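Local coordinates for putative histidine protein kinase (Rhodobacter sphaeroides, PDB 3KYJ), which probably carries a phosphorylatable histidine on this Hpt domain and passes its phosphoryl group to response regulators, linking chemoreceptors to the flagellar motor, at residues 28-33 against 41-46; 56-61 against 65-70; 95-100 against 122-127. One frame throughout, in Å; residues are numbered along the deposited sequence. Where two conformers were deposited one is given.

Interaction 1: residues 28-33 against 41-46; sequences EASLLA and AAHVGP
The methyl group of Ala33 sits over one face of the His43 imidazole, with CB of Ala33 3.7 Å from the ring centroid and 30° off its normal, a CH-pi contact. Its nearest ring atoms lie at the far end of the imidazole: CB of Ala33 is 3.3 Å from CE1 of His43. One turn earlier, Ser30 meets the near end of the same ring, its CA 3.8 Å from ND1 of His43. The Ser30 carbonyl oxygen lies over the same face as the methyl group. CG of His43 is anti to its own carbonyl carbon (chi1 -67°), which carries the ring out across the gap between the helices. Further along, OG of Ser30 rests 3.7 Å from CB of Pro46, a van der Waals touch, for the hydroxyl is hydrogen-bonded to the carbonyl of Ala26 on its own helix.

Behind this first shell, Glu38 in the connecting loop takes a hydrogen bond from His43 NE2 through OE1, fixing the turn of the ring, and its side chain also touches Ala33. The two segments, from helices 10-35 and 40-60 of the Hpt helical bundle, run antiparallel at 156° beside the short turn that joins those helices. With NE2 acting as donor to a carboxylate, the imidazole could be polarised by Glu38, and a positively charged form would probably be stabilised.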
# COMPACT_ATOMS: atom_id res chain seq x y z
N GLU A 28 11.98 8.06 9.76
CA GLU A 28 13.04 8.68 10.53
C GLU A 28 12.51 9.40 11.77
O GLU A 28 13.11 9.31 12.84
CB GLU A 28 13.85 9.65 9.67
CG GLU A 28 15.11 10.10 10.39
CD GLU A 28 15.89 11.19 9.67
OE1 GLU A 28 15.28 11.96 8.90
OE2 GLU A 28 17.10 11.29 9.93
N ALA A 29 11.40 10.12 11.66
CA ALA A 29 10.87 10.83 12.84
C ALA A 29 10.53 9.87 13.98
O ALA A 29 10.83 10.16 15.15
CB ALA A 29 9.65 11.65 12.47
N SER A 30 9.90 8.74 13.65
CA SER A 30 9.54 7.78 14.69
C SER A 30 10.79 7.19 15.35
O SER A 30 10.84 7.01 16.58
CB SER A 30 8.69 6.65 14.13
OG SER A 30 7.49 7.16 13.56
N LEU A 31 11.80 6.87 14.55
CA LEU A 31 13.03 6.26 15.07
C LEU A 31 13.82 7.25 15.93
O LEU A 31 14.33 6.89 16.99
CB LEU A 31 13.87 5.77 13.90
CG LEU A 31 13.26 4.57 13.16
CD1 LEU A 31 14.04 4.30 11.87
CD2 LEU A 31 13.28 3.33 14.05
N LEU A 32 13.86 8.51 15.51
CA LEU A 32 14.56 9.53 16.29
C LEU A 32 13.82 9.79 17.59
O LEU A 32 14.44 10.02 18.62
CB LEU A 32 14.75 10.82 15.49
CG LEU A 32 15.76 10.73 14.33
CD1 LEU A 32 15.78 12.00 13.55
CD2 LEU A 32 17.17 10.38 14.82
N ALA A 33 12.49 9.76 17.56
CA ALA A 33 11.71 9.89 18.79
C ALA A 33 12.01 8.75 19.76
O ALA A 33 12.16 8.98 20.97
CB ALA A 33 10.21 10.00 18.47
N ALA A 41 4.96 2.55 22.27
CA ALA A 41 3.52 2.51 22.08
C ALA A 41 3.06 3.58 21.11
O ALA A 41 2.11 3.38 20.39
CB ALA A 41 2.80 2.66 23.44
N ALA A 42 3.72 4.73 21.12
CA ALA A 42 3.34 5.86 20.28
C ALA A 42 3.93 5.79 18.87
O ALA A 42 3.49 6.51 17.98
CB ALA A 42 3.76 7.18 20.94
N HIS A 43 4.93 4.95 18.69
CA HIS A 43 5.73 5.03 17.46
C HIS A 43 5.78 3.79 16.60
O HIS A 43 6.09 3.90 15.42
CB HIS A 43 7.14 5.48 17.82
CG HIS A 43 7.19 6.88 18.33
ND1 HIS A 43 6.96 7.97 17.51
CD2 HIS A 43 7.34 7.36 19.58
CE1 HIS A 43 7.01 9.07 18.24
NE2 HIS A 43 7.24 8.73 19.49
N VAL A 44 5.49 2.60 17.14
CA VAL A 44 5.62 1.38 16.34
C VAL A 44 4.58 1.35 15.20
O VAL A 44 4.89 0.93 14.09
CB VAL A 44 5.60 0.11 17.23
CG1 VAL A 44 5.48 -1.18 16.41
CG2 VAL A 44 6.87 0.07 18.07
N GLY A 45 3.37 1.83 15.45
CA GLY A 45 2.36 1.92 14.41
C GLY A 45 2.76 2.84 13.27
O GLY A 45 2.77 2.43 12.12
N PRO A 46 3.10 4.10 13.59
CA PRO A 46 3.56 5.03 12.55
C PRO A 46 4.77 4.50 11.80
O PRO A 46 4.86 4.68 10.59
CB PRO A 46 3.89 6.29 13.35
CG PRO A 46 2.95 6.25 14.55
CD PRO A 46 2.80 4.78 14.87

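Interaction 2: residues 56-61 against 65-70; sequences GNSRVL and VVESRA
OE2 of Glu67 is gripped by two nitrogens of Arg59. The stronger bond comes from NE, 2.7 Å from OE2 of Glu67 with an N-H...O angle of 160°; the second, from NH2 of Arg59 to the same OE2, is weak at 3.1 Å and more bent. The oxygen lies almost in the guanidinium plane, at its edge, yet NE approaches it from well above the carboxylate plane, and the two flat groups are turned 50° apart. This salt bridge therefore rests on one oxygen and is not the side-on, two-oxygen pairing. Glu67 reaches across fully extended, CG anti to the backbone N (chi1 -176°), while the arginine chain bends at chi3 and turns its NE edge to meet it. The other oxygen, OE1 of Glu67, lies 3.7 Å from CB of Arg59, so the carboxylate also lies along the base of the arginine chain.

Beside the charged pair, in the conformer given, one of two deposited, OG of Ser58 lies against CA of Glu67 and is hydrogen-bonded to the carbonyl of Lys55. CB of Ser58 packs 3.8 Å from CG1 of Val66, whose side chain continues inward to Phe54 and Met105. The contact brings together the end of helix 40-60 and the start of helix 64-82, an antiparallel helical hairpin of the Hpt bundle. A partner protein chain takes up the neighbouring surface, packing on Arg59 and Val60. Lys55 NZ lies close to Arg59 NH2, so the carboxylate probably offsets the crowding of two positive charges here.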
# COMPACT_ATOMS: atom_id res chain seq x y z
N GLY A 56 5.20 -0.73 -0.55
CA GLY A 56 4.17 -0.81 -1.57
C GLY A 56 4.43 0.09 -2.76
O GLY A 56 4.15 -0.28 -3.89
N ASN A 57 4.99 1.26 -2.51
CA ASN A 57 5.31 2.21 -3.58
C ASN A 57 6.36 1.60 -4.52
O ASN A 57 6.27 1.69 -5.74
CB ASN A 57 5.84 3.53 -2.98
CG ASN A 57 4.76 4.38 -2.33
OD1 ASN A 57 3.59 4.00 -2.25
ND2 ASN A 57 5.17 5.54 -1.85
N SER A 58 7.38 0.97 -3.94
CA SER A 58 8.42 0.38 -4.74
C SER A 58 7.88 -0.82 -5.52
O SER A 58 8.28 -1.06 -6.66
CB SER A 58 9.61 -0.03 -3.87
OG SER A 58 9.33 -1.12 -3.00
N ARG A 59 6.96 -1.56 -4.92
CA ARG A 59 6.34 -2.68 -5.60
C ARG A 59 5.54 -2.22 -6.83
O ARG A 59 5.59 -2.89 -7.86
CB ARG A 59 5.47 -3.47 -4.63
CG ARG A 59 4.75 -4.67 -5.26
CD ARG A 59 3.84 -5.37 -4.24
NE ARG A 59 4.61 -5.87 -3.11
CZ ARG A 59 4.10 -6.29 -1.95
NH1 ARG A 59 2.79 -6.27 -1.74
NH2 ARG A 59 4.92 -6.72 -0.99
N VAL A 60 4.82 -1.10 -6.74
CA VAL A 60 4.04 -0.57 -7.86
C VAL A 60 4.91 -0.43 -9.11
O VAL A 60 4.46 -0.69 -10.22
CB VAL A 60 3.37 0.81 -7.49
CG1 VAL A 60 2.87 1.58 -8.75
CG2 VAL A 60 2.22 0.60 -6.56
N LEU A 61 6.13 0.05 -8.91
CA LEU A 61 7.05 0.34 -10.00
C LEU A 61 7.98 -0.84 -10.32
O LEU A 61 8.86 -0.68 -11.16
CB LEU A 61 7.85 1.62 -9.71
CG LEU A 61 6.98 2.90 -9.80
CD1 LEU A 61 7.70 4.16 -9.40
CD2 LEU A 61 6.44 3.03 -11.23
N VAL A 65 14.45 -4.93 -5.80
CA VAL A 65 15.58 -4.87 -4.87
C VAL A 65 15.21 -3.86 -3.78
O VAL A 65 15.33 -4.16 -2.61
CB VAL A 65 16.91 -4.52 -5.56
CG1 VAL A 65 18.03 -4.23 -4.50
CG2 VAL A 65 17.36 -5.67 -6.48
N VAL A 66 14.74 -2.68 -4.17
CA VAL A 66 14.29 -1.70 -3.16
C VAL A 66 13.22 -2.32 -2.23
O VAL A 66 13.30 -2.24 -1.00
CB VAL A 66 13.75 -0.39 -3.79
CG1 VAL A 66 13.17 0.51 -2.71
CG2 VAL A 66 14.81 0.38 -4.54
N GLU A 67 12.24 -2.97 -2.85
CA GLU A 67 11.15 -3.61 -2.13
C GLU A 67 11.68 -4.59 -1.09
O GLU A 67 11.20 -4.62 0.03
CB GLU A 67 10.22 -4.31 -3.11
CG GLU A 67 9.00 -4.94 -2.47
CD GLU A 67 8.15 -5.72 -3.44
OE1 GLU A 67 8.41 -5.69 -4.65
OE2 GLU A 67 7.22 -6.40 -2.99
N SER A 68 12.69 -5.38 -1.46
CA SER A 68 13.18 -6.42 -0.55
C SER A 68 13.83 -5.84 0.71
O SER A 68 13.77 -6.46 1.77
CB SER A 68 14.17 -7.34 -1.28
OG SER A 68 15.38 -6.68 -1.65
N ARG A 69 14.44 -4.67 0.61
CA ARG A 69 15.03 -4.03 1.80
C ARG A 69 13.92 -3.52 2.72
O ARG A 69 13.95 -3.71 3.94
CB ARG A 69 15.96 -2.88 1.43
CG ARG A 69 17.41 -3.30 1.08
CD ARG A 69 17.46 -4.23 -0.11
NE ARG A 69 18.83 -4.52 -0.50
CZ ARG A 69 19.21 -5.64 -1.13
NH1 ARG A 69 18.36 -6.63 -1.36
NH2 ARG A 69 20.48 -5.77 -1.46
N ALA A 70 12.92 -2.85 2.13
CA ALA A 70 11.79 -2.37 2.92
C ALA A 70 11.04 -3.54 3.54
O ALA A 70 10.58 -3.47 4.70
CB ALA A 70 10.86 -1.52 2.04

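Interaction 3: residues 95-100 against 122-127; sequences LLFASD and EALMDQ
Phe97 lays its ring alongside the amide of Gln127, CD2 of Phe97 being 3.5 Å from OE1 of Gln127 and CE2 of Phe97 3.7 Å from NE2 of Gln127. Ring and amide planes are only 19° apart, although the two side chains as a whole cross at about a right angle. The ring is carried over to helix 122-135 because its CG stands anti to the backbone N (chi1 178°). Gln127 comes from that helix with its chain extended beyond CG, which brings the amide close to CD2 and CE2 of the ring, at an oblique approach. With an alanine in place of Gln127, CD2 and CE2 of Phe97 would probably lose their amide neighbour and the ring be freer to turn.

One turn back along the same helix, Leu124 slides past Phe97 in the opposite direction, its CB 3.8 Å from CE2 of Phe97. Its CD1 methyl touches two partners, 3.8 Å from CD2 of Phe97 and 3.8 Å from CB of Ala98, while CD2 of Leu124 lies 3.9 Å from CA of Ala98. The small alanine lets the leucine branch come right up to the backbone of helix 89-112. The two segments run antiparallel at 153°; the first belongs to the Hpt bundle, against which the last helix of the chain is laid. The segment axes come within 10.5 Å, and the long side chains of Phe97, Leu124 and Gln127 span the separation. Deeper in, Cys73 of helix 64-82 backs Ala98, whereas Phe97 lies at the exposed margin of the contact.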
# COMPACT_ATOMS: atom_id res chain seq x y z
N LEU A 95 17.35 0.16 12.07
CA LEU A 95 16.32 0.80 11.25
C LEU A 95 16.69 2.23 10.87
O LEU A 95 16.30 2.69 9.79
CB LEU A 95 14.96 0.73 11.90
CG LEU A 95 14.37 -0.67 12.04
CD1 LEU A 95 13.08 -0.67 12.88
CD2 LEU A 95 14.11 -1.27 10.65
N LEU A 96 17.43 2.94 11.72
CA LEU A 96 17.96 4.25 11.35
C LEU A 96 18.93 4.11 10.16
O LEU A 96 18.88 4.88 9.21
CB LEU A 96 18.65 4.96 12.52
CG LEU A 96 17.67 5.73 13.41
CD1 LEU A 96 18.39 6.19 14.68
CD2 LEU A 96 17.09 6.91 12.65
N PHE A 97 19.81 3.10 10.22
CA PHE A 97 20.70 2.79 9.10
C PHE A 97 19.87 2.46 7.86
O PHE A 97 20.14 2.94 6.76
CB PHE A 97 21.62 1.62 9.52
CG PHE A 97 22.58 1.14 8.46
CD1 PHE A 97 23.27 2.02 7.66
CD2 PHE A 97 22.77 -0.20 8.27
CE1 PHE A 97 24.16 1.55 6.68
CE2 PHE A 97 23.65 -0.67 7.30
CZ PHE A 97 24.32 0.21 6.51
N ALA A 98 18.82 1.65 8.05
CA ALA A 98 17.93 1.33 6.94
C ALA A 98 17.29 2.58 6.34
O ALA A 98 17.19 2.69 5.13
CB ALA A 98 16.89 0.33 7.34
N SER A 99 16.87 3.53 7.18
CA SER A 99 16.20 4.71 6.66
C SER A 99 17.18 5.51 5.79
O SER A 99 16.79 5.99 4.73
CB SER A 99 15.59 5.56 7.79
OG SER A 99 16.54 6.22 8.57
N ASP A 100 18.44 5.61 6.22
CA ASP A 100 19.42 6.34 5.42
C ASP A 100 19.69 5.63 4.09
O ASP A 100 19.85 6.27 3.06
CB ASP A 100 20.73 6.51 6.18
CG ASP A 100 20.65 7.58 7.26
OD1 ASP A 100 19.75 8.45 7.19
OD2 ASP A 100 21.51 7.54 8.16
N GLU A 122 23.88 -4.85 0.73
CA GLU A 122 23.98 -6.23 1.21
C GLU A 122 24.30 -6.26 2.71
O GLU A 122 23.82 -7.14 3.43
CB GLU A 122 25.06 -7.00 0.44
CG GLU A 122 24.65 -7.43 -0.94
CD GLU A 122 25.76 -8.13 -1.72
OE1 GLU A 122 26.66 -8.75 -1.11
OE2 GLU A 122 25.70 -8.07 -2.94
N ALA A 123 25.09 -5.31 3.20
CA ALA A 123 25.42 -5.28 4.63
C ALA A 123 24.17 -5.04 5.48
O ALA A 123 23.96 -5.69 6.50
CB ALA A 123 26.46 -4.21 4.91
N LEU A 124 23.33 -4.12 5.03
CA LEU A 124 22.09 -3.85 5.73
C LEU A 124 21.25 -5.12 5.77
O LEU A 124 20.65 -5.44 6.80
CB LEU A 124 21.32 -2.74 5.04
CG LEU A 124 19.87 -2.58 5.52
CD1 LEU A 124 19.80 -2.16 7.00
CD2 LEU A 124 19.14 -1.57 4.65
N MET A 125 21.18 -5.83 4.64
CA MET A 125 20.37 -7.03 4.61
C MET A 125 20.90 -8.05 5.63
O MET A 125 20.15 -8.68 6.34
CB MET A 125 20.32 -7.63 3.19
CG MET A 125 19.56 -6.74 2.17
SD MET A 125 17.81 -6.59 2.58
CE MET A 125 17.22 -8.18 1.97
N ASP A 126 22.22 -8.23 5.68
CA ASP A 126 22.77 -9.15 6.66
C ASP A 126 22.41 -8.75 8.10
O ASP A 126 22.08 -9.61 8.91
CB ASP A 126 24.30 -9.23 6.53
CG ASP A 126 24.77 -10.11 5.39
OD1 ASP A 126 23.95 -10.88 4.81
OD2 ASP A 126 25.98 -10.07 5.09
N GLN A 127 22.44 -7.45 8.39
CA GLN A 127 22.15 -6.97 9.75
C GLN A 127 20.70 -7.21 10.09
O GLN A 127 20.36 -7.64 11.18
CB GLN A 127 22.48 -5.48 9.87
CG GLN A 127 23.96 -5.17 9.82
CD GLN A 127 24.25 -3.68 9.84
OE1 GLN A 127 23.49 -2.90 10.41
NE2 GLN A 127 25.36 -3.28 9.22

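How the interactions relate
All three contacts join antiparallel helices and each is partly buried, but they differ in chemistry. Interactions 1 and 2 share helix 40-60, lying toward its two ends on opposite sides of the chain's centre, with centres about 21 Å apart. Interaction 1 rests on a methyl-imidazole contact, interaction 2 on a charged pair beside the partner protein, and interaction 3, nearest the centre, on apolar and amide packing that runs out to an exposed phenylalanine. Interaction 3 touches both others: Leu31 packs on Leu95 and Leu96, and Arg69 on Met125. Helix 122-135 is thus linked to helix 64-82 as well as to helix 89-112.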